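Local coordinates for inositol monophosphatase family protein (Staphylococcus aureus subsp. aureus MSSA476, PDB 4I3Y) that probably hydrolyses inositol monophosphates to inositol and phosphate in a magnesium-dependent reaction that lithium inhibits, at residues L12-D16 against K136-E141; H131-Y135 against F144-I148; Q168-T174 against G266-R271; T231-G235 against L258-N262. All blocks are in the same frame, centred on the assembly; numbering follows the deposited sequence.

Interaction 1 (L12-D16 against K136-E141); sequences LQQID and KAIRGE
Asp16 and Lys136 form the salt bridge of this contact. Lys136 NZ donates to Asp16 OD2 at 2.7 Å, and the carboxylate oxygen takes it on its syn lone pair, the side of the other oxygen. The lysine chain is extended beyond CG. This stretched chain carries the ammonium from strand 133-138 across to the first turn of helix 12-35, and it meets the aspartate at about a right angle. Asp16 CG is anti to the backbone N (chi1 -176°), which turns the carboxylate toward the strand. The other oxygen, Asp16 OD1, is hydrogen-bonded to Tyr125 of strand 120-128.

A water extends the polar network. It donates to Asp16 OD2 at 2.7 Å and to Glu141 OE2 at 3.1 Å. It thus links two carboxylates whose nearest oxygens, Asp16 OD2 and Glu141 OE2, are 4.9 Å apart.

Aliphatic groups pack beside the polar ones. Leu12 CD1 and Ile138 CG2 are the apolar pair, 4.3 Å apart. Leu12 CD1 also comes within 3.8 Å of Arg139 O, and Ile138 CD1 lies 3.7 Å from Asp16 OD2. Arg139 forms a salt bridge with Glu224 and a hydrogen bond to Pro121 O.

The contact sets the start of helix 12-35 against the end of strand 133-138, where segments 12-16 and 136-138 run nearly antiparallel. Asp16 OD2 takes both an ammonium and a water, while OD1 takes a tyrosine hydroxyl, so both oxygens of this buried carboxylate have partners. The ammonium probably offsets the like charge of Glu141, the water bridges the two carboxylates, and an ionised Asp16 is probably favoured.

Interaction 2 (H131-Y135 against F144-I148); sequences HKKLY and FCNGI
A beta hairpin, strands 133-138 and 142-145, frames this contact, and a type I' turn from Cys145 to Ile148 leads on to the next strand. Tyr135 and Cys145 form an antiparallel non-hydrogen-bonded pair with their side chains on the same face of the sheet. With chi1 at 178° the Cys145 sulfur points away from the backbone N and comes over one face of the Tyr135 ring. Cys145 SG is 3.9 Å from the centroid of the Tyr135 ring, offset toward the rim, and its nearest ring atom is CE1. This is a sulfur-aromatic contact. The aliphatic part of Lys133 also touches the sulfur, with Lys133 CB 3.9 Å from Cys145 SG.

Asn146 binds the segment 131-135 by both backbone and side chain. Asn146 N donates to Leu134 O at 2.8 Å. Asn146 OD1 accepts from Leu134 N at 3.0 Å in a nearly straight bond (176°), with the donor above the carbonyl plane of the amide. Asn146 ND2 donates to Lys132 O, also at 3.0 Å, on a lone pair in the carbonyl plane. Two backbone partners, Lys132 O and Leu134 N, therefore fix the rotation of the amide. A water bridges Leu134 O and Gly147 N, donating to Leu134 O at 2.8 Å.

Nearby, His131 stacks on His131 of the second subunit. Lys132 and Lys133 both face Asp128 in a G1 beta bulge, where strand 133-138 pairs with strand 120-128. The Leu134 side chain leads to Cys20 and Leu23 of helix 12-35, and Tyr135 also touches Met150 of strand 148-150.

Interaction 3 (Q168-T174 against G266-R271); sequences QVMNLDT and GYQKYR
Asn171 N donates to Tyr267 O at 2.8 Å in an almost straight bond (179°), which joins the two segments through their backbones. Asn171 is also the N-cap of helix 172-181. Asn171 OD1 accepts from Asp173 N at 3.0 Å, with the donor above the carbonyl plane of the amide.

The Arg271 guanidinium is held within its own segment. Arg271 NH2 donates to Gly266 O at 3.0 Å, and the acceptor lies in the guanidinium plane. The placing of the Asn171 amide over one face of this group is doubtful in the model. Asp173 OD2 stands at the guanidinium edge, a long salt bridge of 3.8 Å to Arg271 NH1. Lys269 bends at chi2 (-98°) and lays its chain along the backbone of the other segment. Lys269 CD is 3.3 Å from Met170 O, and Lys269 NZ makes a weak hydrogen bond to Gln168 O.

Thr174 lies against the backbone of Gly266 and Tyr267, though the placing of its methyl CG2 is doubtful. Thr174 OG1 is buried with no partner in the model. Met170 CG lies 4.4 Å from Tyr267 CD1.

Gln168, Leu172 and Lys269 pack on the second subunit, at its Ser184 and Gln176. The contact joins the C-terminal tail to the start of helix 172-181, and Met170 and Tyr267 both reach Leu261 of helix 254-262.

Interaction 4 (T231-G235 against L258-N262); sequences TTLDG and LKILN
Leu258 spreads its two methyls over the turn that follows strand 229-232. Leu258 CD2 sits 3.4 Å from Leu233 O, and Leu258 CD1 lies 3.6 Å from Gly235 CA. A second leucine contact lies beside it, where Leu233 CD2 meets Leu261 CD1 at 3.5 Å as the two side chains cross at a slant.

Asn262 supplies the polar link. Asn262 ND2 donates to Leu233 O at 2.8 Å in a nearly straight bond (175°). The amide approaches almost along the C=O axis, and the acceptor lies in the amide plane. Asn262 OD1 takes a water that also donates to Asp234 OD1, so both ends of the amide are tied to the turn.

The turn itself is type I, from Thr232 to Gly235. Thr232 O accepts from Gly235 N at 2.9 Å and from Thr231 OG1 at 2.8 Å, from opposite faces of its carbonyl plane.

Helix 254-262 thus packs its last turn on the end of strand 229-232, the edge strand of the five-stranded sheet within this chain. Leu233 and Leu258 both touch Ile247 of the adjoining strand 246-249. Farther round the helix, Ile260 and Leu261 reach Leu178 of helix 172-181.

How the interactions relate
From the N terminus, interaction 1 closes a loop of 119 residues, bringing the first helix to strand 133-138. Interaction 2 opens before that loop has closed, so the two cross along the chain; it closes the short hairpin loop of 8 residues. They share strand 133-138 and meet where Lys136 O lies 2.7 Å from Phe144 N, a probable hydrogen bond. Interaction 3 follows in series, closes a loop of 91 residues and joins the C-terminal tail to helix 172-181. Interaction 4 falls wholly within that span, closes 22 residues and joins helix 254-262 to edge strand 229-232. Interactions 3 and 4 touch through Tyr267 and Met170 against Leu233 and Leu261. Centres of 1 and 3 are about 39 Å apart.

Interaction 1 (L12-D16 against K136-E141)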
loop_
_atom_site.group_PDB
_atom_site.type_symbol
_atom_site.label_atom_id
_atom_site.label_comp_id
_atom_site.label_asym_id
_atom_site.label_seq_id
_atom_site.Cartn_x
_atom_site.Cartn_y
_atom_site.Cartn_z
ATOM N N LEU A 12 24.031 15.596 -18.557
ATOM C CA LEU A 12 22.875 14.960 -17.872
ATOM C C LEU A 12 22.931 15.156 -16.353
ATOM O O LEU A 12 21.913 15.401 -15.717
ATOM C CB LEU A 12 22.758 13.454 -18.214
ATOM C CG LEU A 12 21.865 13.161 -19.428
ATOM C CD1 LEU A 12 21.508 11.697 -19.397
ATOM C CD2 LEU A 12 20.591 13.994 -19.550
ATOM N N GLN A 13 24.129 15.036 -15.771
ATOM C CA GLN A 13 24.235 15.210 -14.321
ATOM C C GLN A 13 23.920 16.589 -13.882
ATOM O O GLN A 13 23.264 16.776 -12.816
ATOM C CB GLN A 13 25.528 14.605 -13.665
ATOM C CG GLN A 13 26.592 14.036 -14.577
ATOM C CD GLN A 13 26.188 12.921 -15.555
ATOM O OE1 GLN A 13 25.609 11.865 -15.193
ATOM N NE2 GLN A 13 26.554 13.133 -16.800
ATOM N N GLN A 14 24.285 17.587 -14.693
ATOM C CA GLN A 14 23.827 18.954 -14.351
ATOM C C GLN A 14 22.323 19.115 -14.451
ATOM O O GLN A 14 21.677 19.816 -13.655
ATOM C CB GLN A 14 24.459 20.001 -15.256
ATOM C CG GLN A 14 25.963 20.098 -15.051
ATOM C CD GLN A 14 26.589 21.063 -16.043
ATOM O OE1 GLN A 14 27.322 21.967 -15.635
ATOM N NE2 GLN A 14 26.313 20.886 -17.326
ATOM N N ILE A 15 21.748 18.487 -15.448
ATOM C CA ILE A 15 20.291 18.554 -15.502
ATOM C C ILE A 15 19.723 17.796 -14.271
ATOM O O ILE A 15 18.836 18.303 -13.564
ATOM C CB ILE A 15 19.739 18.003 -16.826
ATOM C CG1 ILE A 15 20.427 18.705 -18.063
ATOM C CG2 ILE A 15 18.216 18.098 -16.778
ATOM C CD1 ILE A 15 20.125 18.073 -19.441
ATOM N N ASP A 16 20.227 16.591 -14.036
ATOM C CA ASP A 16 19.717 15.816 -12.878
ATOM C C ASP A 16 19.800 16.611 -11.579
ATOM O O ASP A 16 18.836 16.620 -10.761
ATOM C CB ASP A 16 20.440 14.480 -12.741
ATOM C CG ASP A 16 19.875 13.639 -11.635
ATOM O OD1 ASP A 16 18.656 13.316 -11.645
ATOM O OD2 ASP A 16 20.661 13.301 -10.747
ATOM N N LYS A 136 14.990 7.832 -8.969
ATOM C CA LYS A 136 15.433 8.474 -10.219
ATOM C C LYS A 136 16.201 7.496 -11.078
ATOM O O LYS A 136 16.808 6.556 -10.553
ATOM C CB LYS A 136 16.274 9.723 -9.933
ATOM C CG LYS A 136 17.625 9.421 -9.286
ATOM C CD LYS A 136 18.422 10.726 -9.112
ATOM C CE LYS A 136 19.874 10.438 -8.665
ATOM N NZ LYS A 136 20.558 11.755 -8.521
ATOM N N ALA A 137 16.131 7.721 -12.390
ATOM C CA ALA A 137 16.854 6.952 -13.389
ATOM C C ALA A 137 17.610 7.948 -14.297
ATOM O O ALA A 137 17.034 8.954 -14.754
ATOM C CB ALA A 137 15.886 6.131 -14.187
ATOM N N ILE A 138 18.913 7.679 -14.499
ATOM C CA ILE A 138 19.781 8.522 -15.327
ATOM C C ILE A 138 20.565 7.680 -16.287
ATOM O O ILE A 138 21.335 6.808 -15.850
ATOM C CB ILE A 138 20.826 9.299 -14.499
ATOM C CG1 ILE A 138 20.130 10.293 -13.575
ATOM C CG2 ILE A 138 21.876 9.957 -15.436
ATOM C CD1 ILE A 138 20.219 9.882 -12.147
ATOM N N ARG A 139 20.361 7.924 -17.587
ATOM C CA ARG A 139 20.980 7.109 -18.644
ATOM C C ARG A 139 22.494 7.224 -18.492
ATOM O O ARG A 139 23.001 8.315 -18.482
ATOM C CB ARG A 139 20.509 7.608 -20.007
ATOM C CG ARG A 139 21.013 6.924 -21.275
ATOM C CD ARG A 139 19.895 7.080 -22.344
ATOM N NE ARG A 139 19.726 5.731 -22.769
ATOM C CZ ARG A 139 18.669 4.975 -22.875
ATOM N NH1 ARG A 139 17.399 5.344 -22.803
ATOM N NH2 ARG A 139 18.971 3.763 -23.212
ATOM N N GLY A 140 23.193 6.106 -18.330
ATOM C CA GLY A 140 24.657 6.136 -18.186
ATOM C C GLY A 140 25.086 5.960 -16.726
ATOM O O GLY A 140 26.129 5.379 -16.465
ATOM N N GLU A 141 24.274 6.413 -15.776
ATOM C CA GLU A 141 24.586 6.308 -14.342
ATOM C C GLU A 141 23.852 5.160 -13.618
ATOM O O GLU A 141 24.452 4.490 -12.803
ATOM C CB GLU A 141 24.185 7.585 -13.649
ATOM C CG GLU A 141 25.259 8.572 -13.264
ATOM C CD GLU A 141 24.691 9.670 -12.356
ATOM O OE1 GLU A 141 24.685 9.474 -11.117
ATOM O OE2 GLU A 141 24.243 10.746 -12.847
HETATM O O HOH W 1 23.232 13.258 -11.394
#

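Interaction 2 (H131-Y135 against F144-I148)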
loop_
_atom_site.group_PDB
_atom_site.type_symbol
_atom_site.label_atom_id
_atom_site.label_comp_id
_atom_site.label_asym_id
_atom_site.label_seq_id
_atom_site.Cartn_x
_atom_site.Cartn_y
_atom_site.Cartn_z
ATOM N N HIS A 131 6.631 9.563 1.659
ATOM C CA HIS A 131 7.664 8.818 2.353
ATOM C C HIS A 131 9.045 9.377 2.067
ATOM O O HIS A 131 10.012 8.761 2.450
ATOM C CB HIS A 131 7.541 7.295 2.143
ATOM C CG HIS A 131 6.379 6.718 2.886
ATOM N ND1 HIS A 131 5.236 6.273 2.254
ATOM C CD2 HIS A 131 6.117 6.658 4.212
ATOM C CE1 HIS A 131 4.348 5.892 3.157
ATOM N NE2 HIS A 131 4.855 6.129 4.356
ATOM N N LYS A 132 9.107 10.572 1.468
ATOM C CA LYS A 132 10.379 11.243 1.060
ATOM C C LYS A 132 11.370 10.264 0.386
ATOM O O LYS A 132 12.505 10.161 0.770
ATOM C CB LYS A 132 11.015 12.007 2.270
ATOM C CG LYS A 132 9.989 12.778 3.110
ATOM C CD LYS A 132 9.635 14.126 2.508
ATOM C CE LYS A 132 8.498 14.784 3.298
ATOM N NZ LYS A 132 7.327 13.854 3.521
ATOM N N LYS A 133 10.905 9.544 -0.631
ATOM C CA LYS A 133 11.738 8.624 -1.398
ATOM C C LYS A 133 11.712 9.073 -2.849
ATOM O O LYS A 133 10.679 8.945 -3.516
ATOM C CB LYS A 133 11.246 7.143 -1.243
ATOM C CG LYS A 133 11.571 6.515 0.139
ATOM C CD LYS A 133 11.230 5.013 0.309
ATOM C CE LYS A 133 9.764 4.789 0.673
ATOM N NZ LYS A 133 9.192 3.383 0.795
ATOM N N LEU A 134 12.849 9.608 -3.310
ATOM C CA LEU A 134 13.048 10.070 -4.680
ATOM C C LEU A 134 13.635 8.934 -5.505
ATOM O O LEU A 134 14.805 8.553 -5.351
ATOM C CB LEU A 134 13.946 11.325 -4.743
ATOM C CG LEU A 134 14.208 11.853 -6.177
ATOM C CD1 LEU A 134 12.908 12.155 -6.905
ATOM C CD2 LEU A 134 14.992 13.174 -6.127
ATOM N N TYR A 135 12.780 8.298 -6.323
ATOM C CA TYR A 135 13.280 7.330 -7.287
ATOM C C TYR A 135 13.778 8.126 -8.511
ATOM O O TYR A 135 13.042 8.966 -9.059
ATOM C CB TYR A 135 12.232 6.289 -7.697
ATOM C CG TYR A 135 11.691 5.494 -6.511
ATOM C CD1 TYR A 135 12.319 4.306 -6.138
ATOM C CD2 TYR A 135 10.592 5.934 -5.760
ATOM C CE1 TYR A 135 11.868 3.561 -5.044
ATOM C CE2 TYR A 135 10.132 5.184 -4.640
ATOM C CZ TYR A 135 10.779 3.982 -4.318
ATOM O OH TYR A 135 10.428 3.194 -3.254
ATOM N N PHE A 144 18.235 4.989 -8.917
ATOM C CA PHE A 144 18.506 5.248 -7.498
ATOM C C PHE A 144 17.218 5.498 -6.710
ATOM O O PHE A 144 16.242 6.018 -7.243
ATOM C CB PHE A 144 19.450 6.482 -7.342
ATOM C CG PHE A 144 20.743 6.316 -8.048
ATOM C CD1 PHE A 144 21.875 5.837 -7.362
ATOM C CD2 PHE A 144 20.845 6.608 -9.425
ATOM C CE1 PHE A 144 23.098 5.656 -8.038
ATOM C CE2 PHE A 144 22.061 6.456 -10.094
ATOM C CZ PHE A 144 23.181 5.957 -9.391
ATOM N N CYS A 145 17.214 5.138 -5.437
ATOM C CA CYS A 145 16.157 5.593 -4.507
ATOM C C CYS A 145 16.891 6.372 -3.445
ATOM O O CYS A 145 17.720 5.805 -2.709
ATOM C CB CYS A 145 15.382 4.437 -3.910
ATOM S SG CYS A 145 14.113 4.984 -2.728
ATOM N N ASN A 146 16.630 7.677 -3.375
ATOM C CA ASN A 146 17.420 8.566 -2.478
ATOM C C ASN A 146 18.887 8.332 -2.642
ATOM O O ASN A 146 19.618 8.209 -1.657
ATOM C CB ASN A 146 17.044 8.401 -1.007
ATOM C CG ASN A 146 15.656 8.946 -0.730
ATOM O OD1 ASN A 146 15.178 9.788 -1.503
ATOM N ND2 ASN A 146 14.995 8.495 0.368
ATOM N N GLY A 147 19.330 8.222 -3.874
ATOM C CA GLY A 147 20.770 7.936 -4.016
ATOM C C GLY A 147 21.305 6.576 -3.556
ATOM O O GLY A 147 22.488 6.322 -3.699
ATOM N N ILE A 148 20.473 5.679 -3.040
ATOM C CA ILE A 148 20.915 4.288 -2.955
ATOM C C ILE A 148 20.654 3.647 -4.333
ATOM O O ILE A 148 19.566 3.748 -4.815
ATOM C CB ILE A 148 20.214 3.579 -1.795
ATOM C CG1 ILE A 148 20.806 4.089 -0.432
ATOM C CG2 ILE A 148 20.309 2.078 -1.952
ATOM C CD1 ILE A 148 19.818 4.281 0.730
HETATM O O HOH W 2 17.509 9.247 -5.874
#

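Interaction 3 (Q168-T174 against G266-R271)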
loop_
_atom_site.group_PDB
_atom_site.type_symbol
_atom_site.label_atom_id
_atom_site.label_comp_id
_atom_site.label_asym_id
_atom_site.label_seq_id
_atom_site.Cartn_x
_atom_site.Cartn_y
_atom_site.Cartn_z
ATOM N N GLN A 168 -11.267 -3.400 -10.878
ATOM C CA GLN A 168 -12.650 -2.888 -11.031
ATOM C C GLN A 168 -12.929 -2.589 -12.468
ATOM O O GLN A 168 -14.041 -2.290 -12.832
ATOM C CB GLN A 168 -12.894 -1.594 -10.260
ATOM C CG GLN A 168 -12.447 -1.639 -8.827
ATOM C CD GLN A 168 -12.825 -0.395 -8.055
ATOM O OE1 GLN A 168 -12.039 0.132 -7.285
ATOM N NE2 GLN A 168 -14.014 0.084 -8.286
ATOM N N VAL A 169 -11.904 -2.720 -13.288
ATOM C CA VAL A 169 -11.934 -2.226 -14.611
ATOM C C VAL A 169 -11.780 -3.368 -15.621
ATOM O O VAL A 169 -11.670 -3.135 -16.806
ATOM C CB VAL A 169 -10.841 -1.094 -14.683
ATOM C CG1 VAL A 169 -9.798 -1.339 -15.752
ATOM C CG2 VAL A 169 -11.515 0.263 -14.753
ATOM N N MET A 170 -11.794 -4.606 -15.133
ATOM C CA MET A 170 -11.523 -5.751 -15.924
ATOM C C MET A 170 -12.650 -6.758 -15.791
ATOM O O MET A 170 -13.399 -6.780 -14.802
ATOM C CB MET A 170 -10.261 -6.462 -15.449
ATOM C CG MET A 170 -8.929 -5.969 -15.961
ATOM S SD MET A 170 -7.727 -7.152 -15.245
ATOM C CE MET A 170 -6.292 -6.139 -15.534
ATOM N N ASN A 171 -12.718 -7.638 -16.784
ATOM C CA ASN A 171 -13.650 -8.739 -16.735
ATOM C C ASN A 171 -13.287 -9.610 -15.528
ATOM O O ASN A 171 -12.094 -9.952 -15.306
ATOM C CB ASN A 171 -13.447 -9.515 -18.037
ATOM C CG ASN A 171 -13.611 -10.992 -17.874
ATOM O OD1 ASN A 171 -14.593 -11.481 -17.321
ATOM N ND2 ASN A 171 -12.648 -11.733 -18.403
ATOM N N LEU A 172 -14.297 -10.003 -14.748
ATOM C CA LEU A 172 -14.044 -10.754 -13.528
ATOM C C LEU A 172 -13.371 -12.122 -13.704
ATOM O O LEU A 172 -12.665 -12.566 -12.791
ATOM C CB LEU A 172 -15.316 -10.943 -12.739
ATOM C CG LEU A 172 -15.818 -9.806 -11.831
ATOM C CD1 LEU A 172 -14.827 -8.688 -11.631
ATOM C CD2 LEU A 172 -17.184 -9.289 -12.235
ATOM N N ASP A 173 -13.572 -12.781 -14.854
ATOM C CA ASP A 173 -12.981 -14.089 -15.079
ATOM C C ASP A 173 -11.518 -13.866 -15.178
ATOM O O ASP A 173 -10.749 -14.631 -14.650
ATOM C CB ASP A 173 -13.394 -14.699 -16.415
ATOM C CG ASP A 173 -14.500 -15.670 -16.286
ATOM O OD1 ASP A 173 -15.351 -15.523 -15.378
ATOM O OD2 ASP A 173 -14.521 -16.588 -17.129
ATOM N N THR A 174 -11.134 -12.823 -15.898
ATOM C CA THR A 174 -9.698 -12.554 -16.000
ATOM C C THR A 174 -9.072 -12.052 -14.714
ATOM O O THR A 174 -7.989 -12.481 -14.342
ATOM C CB THR A 174 -9.210 -11.898 -17.338
ATOM O OG1 THR A 174 -8.071 -11.056 -17.127
ATOM C CG2 THR A 174 -10.251 -11.237 -18.152
ATOM N N GLY A 266 -9.865 -12.114 -24.092
ATOM C CA GLY A 266 -9.232 -10.945 -23.428
ATOM C C GLY A 266 -9.859 -10.371 -22.157
ATOM O O GLY A 266 -10.652 -11.032 -21.496
ATOM N N TYR A 267 -9.504 -9.136 -21.774
ATOM C CA TYR A 267 -9.660 -8.782 -20.365
ATOM C C TYR A 267 -10.754 -7.757 -20.161
ATOM O O TYR A 267 -11.024 -7.357 -19.045
ATOM C CB TYR A 267 -8.324 -8.273 -19.798
ATOM C CG TYR A 267 -7.844 -7.096 -20.575
ATOM C CD1 TYR A 267 -8.372 -5.804 -20.321
ATOM C CD2 TYR A 267 -6.901 -7.252 -21.618
ATOM C CE1 TYR A 267 -7.959 -4.699 -21.057
ATOM C CE2 TYR A 267 -6.478 -6.149 -22.347
ATOM C CZ TYR A 267 -6.999 -4.887 -22.032
ATOM O OH TYR A 267 -6.587 -3.826 -22.738
ATOM N N GLN A 268 -11.365 -7.314 -21.256
ATOM C CA GLN A 268 -12.434 -6.313 -21.188
ATOM C C GLN A 268 -13.697 -6.944 -20.588
ATOM O O GLN A 268 -13.929 -8.179 -20.665
ATOM C CB GLN A 268 -12.732 -5.748 -22.603
ATOM C CG GLN A 268 -11.538 -5.118 -23.344
ATOM C CD GLN A 268 -11.195 -3.752 -22.784
ATOM O OE1 GLN A 268 -11.991 -3.173 -22.042
ATOM N NE2 GLN A 268 -10.004 -3.233 -23.105
ATOM N N LYS A 269 -14.537 -6.120 -19.999
ATOM C CA LYS A 269 -15.788 -6.625 -19.374
ATOM C C LYS A 269 -16.725 -7.258 -20.453
ATOM O O LYS A 269 -17.334 -8.339 -20.272
ATOM C CB LYS A 269 -16.443 -5.459 -18.633
ATOM C CG LYS A 269 -15.663 -4.961 -17.414
ATOM C CD LYS A 269 -16.223 -5.551 -16.114
ATOM C CE LYS A 269 -16.013 -4.681 -14.862
ATOM N NZ LYS A 269 -16.294 -3.243 -15.116
ATOM N N TYR A 270 -16.761 -6.613 -21.618
ATOM C CA TYR A 270 -17.430 -7.164 -22.777
ATOM C C TYR A 270 -16.387 -7.764 -23.724
ATOM O O TYR A 270 -15.556 -7.059 -24.301
ATOM C CB TYR A 270 -18.213 -6.083 -23.501
ATOM C CG TYR A 270 -19.377 -5.526 -22.749
ATOM C CD1 TYR A 270 -20.179 -6.341 -21.917
ATOM C CD2 TYR A 270 -19.712 -4.169 -22.889
ATOM C CE1 TYR A 270 -21.288 -5.786 -21.243
ATOM C CE2 TYR A 270 -20.814 -3.619 -22.226
ATOM C CZ TYR A 270 -21.602 -4.413 -21.425
ATOM O OH TYR A 270 -22.674 -3.814 -20.755
ATOM N N ARG A 271 -16.479 -9.067 -23.896
ATOM C CA ARG A 271 -15.476 -9.811 -24.632
ATOM C C ARG A 271 -16.252 -10.704 -25.588
ATOM O O ARG A 271 -15.720 -11.020 -26.643
ATOM C CB ARG A 271 -14.569 -10.628 -23.661
ATOM C CG ARG A 271 -15.020 -12.087 -23.582
ATOM C CD ARG A 271 -14.991 -12.712 -22.201
ATOM N NE ARG A 271 -13.659 -12.696 -21.628
ATOM C CZ ARG A 271 -13.199 -13.574 -20.726
ATOM N NH1 ARG A 271 -13.918 -14.597 -20.278
ATOM N NH2 ARG A 271 -11.971 -13.433 -20.269
#

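Interaction 4 (T231-G235 against L258-N262)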
loop_
_atom_site.group_PDB
_atom_site.type_symbol
_atom_site.label_atom_id
_atom_site.label_comp_id
_atom_site.label_asym_id
_atom_site.label_seq_id
_atom_site.Cartn_x
_atom_site.Cartn_y
_atom_site.Cartn_z
ATOM N N THR A 231 5.616 -3.132 -21.681
ATOM C CA THR A 231 5.039 -3.341 -23.021
ATOM C C THR A 231 3.536 -3.001 -23.036
ATOM O O THR A 231 2.881 -2.774 -21.992
ATOM C CB THR A 231 5.183 -4.828 -23.460
ATOM O OG1 THR A 231 4.329 -5.674 -22.661
ATOM C CG2 THR A 231 6.611 -5.320 -23.338
ATOM N N THR A 232 2.973 -2.961 -24.227
ATOM C CA THR A 232 1.532 -2.905 -24.350
ATOM C C THR A 232 1.033 -4.329 -23.960
ATOM O O THR A 232 1.820 -5.276 -23.794
ATOM C CB THR A 232 1.120 -2.626 -25.802
ATOM O OG1 THR A 232 1.418 -3.795 -26.557
ATOM C CG2 THR A 232 1.900 -1.430 -26.382
ATOM N N LEU A 233 -0.267 -4.489 -23.799
ATOM C CA LEU A 233 -0.766 -5.760 -23.317
ATOM C C LEU A 233 -0.779 -6.783 -24.484
ATOM O O LEU A 233 -1.091 -7.977 -24.299
ATOM C CB LEU A 233 -2.114 -5.578 -22.638
ATOM C CG LEU A 233 -2.116 -4.669 -21.409
ATOM C CD1 LEU A 233 -3.537 -4.480 -20.885
ATOM C CD2 LEU A 233 -1.243 -5.183 -20.279
ATOM N N ASP A 234 -0.402 -6.289 -25.670
ATOM C CA ASP A 234 -0.091 -7.107 -26.866
ATOM C C ASP A 234 1.374 -7.474 -26.969
ATOM O O ASP A 234 1.809 -7.999 -27.982
ATOM C CB ASP A 234 -0.420 -6.302 -28.098
ATOM C CG ASP A 234 -1.858 -6.400 -28.485
ATOM O OD1 ASP A 234 -2.627 -7.186 -27.913
ATOM O OD2 ASP A 234 -2.228 -5.670 -29.405
ATOM N N GLY A 235 2.144 -7.140 -25.945
ATOM C CA GLY A 235 3.598 -7.301 -25.960
ATOM C C GLY A 235 4.442 -6.360 -26.844
ATOM O O GLY A 235 5.615 -6.634 -27.046
ATOM N N LEU A 258 0.713 -11.775 -19.634
ATOM C CA LEU A 258 0.104 -11.322 -20.893
ATOM C C LEU A 258 -0.794 -12.401 -21.478
ATOM O O LEU A 258 -1.855 -12.107 -22.095
ATOM C CB LEU A 258 1.169 -10.994 -21.967
ATOM C CG LEU A 258 1.921 -9.672 -21.834
ATOM C CD1 LEU A 258 2.700 -9.367 -23.137
ATOM C CD2 LEU A 258 0.939 -8.550 -21.572
ATOM N N LYS A 259 -0.367 -13.644 -21.337
ATOM C CA LYS A 259 -1.179 -14.718 -21.889
ATOM C C LYS A 259 -2.501 -14.867 -21.085
ATOM O O LYS A 259 -3.568 -14.998 -21.677
ATOM C CB LYS A 259 -0.371 -16.004 -22.073
ATOM C CG LYS A 259 -0.400 -16.907 -20.872
ATOM C CD LYS A 259 -0.733 -18.365 -21.254
ATOM C CE LYS A 259 -0.089 -19.338 -20.238
ATOM N NZ LYS A 259 -0.407 -18.922 -18.839
ATOM N N ILE A 260 -2.446 -14.775 -19.756
ATOM C CA ILE A 260 -3.704 -14.678 -18.942
ATOM C C ILE A 260 -4.623 -13.512 -19.371
ATOM O O ILE A 260 -5.841 -13.651 -19.473
ATOM C CB ILE A 260 -3.426 -14.567 -17.436
ATOM C CG1 ILE A 260 -2.807 -15.843 -16.917
ATOM C CG2 ILE A 260 -4.710 -14.377 -16.643
ATOM C CD1 ILE A 260 -2.149 -15.665 -15.548
ATOM N N LEU A 261 -4.060 -12.322 -19.561
ATOM C CA LEU A 261 -4.881 -11.174 -19.920
ATOM C C LEU A 261 -5.589 -11.386 -21.267
ATOM O O LEU A 261 -6.665 -10.832 -21.499
ATOM C CB LEU A 261 -4.000 -9.890 -20.034
ATOM C CG LEU A 261 -3.587 -9.208 -18.726
ATOM C CD1 LEU A 261 -2.444 -8.221 -18.992
ATOM C CD2 LEU A 261 -4.760 -8.551 -18.013
ATOM N N ASN A 262 -4.928 -12.063 -22.191
ATOM C CA ASN A 262 -5.406 -12.126 -23.547
ATOM C C ASN A 262 -6.259 -13.421 -23.806
ATOM O O ASN A 262 -6.910 -13.531 -24.854
ATOM C CB ASN A 262 -4.230 -11.995 -24.528
ATOM C CG ASN A 262 -3.615 -10.592 -24.520
ATOM O OD1 ASN A 262 -4.332 -9.580 -24.611
ATOM N ND2 ASN A 262 -2.289 -10.517 -24.424
HETATM O O HOH W 3 -4.173 -7.136 -25.515
#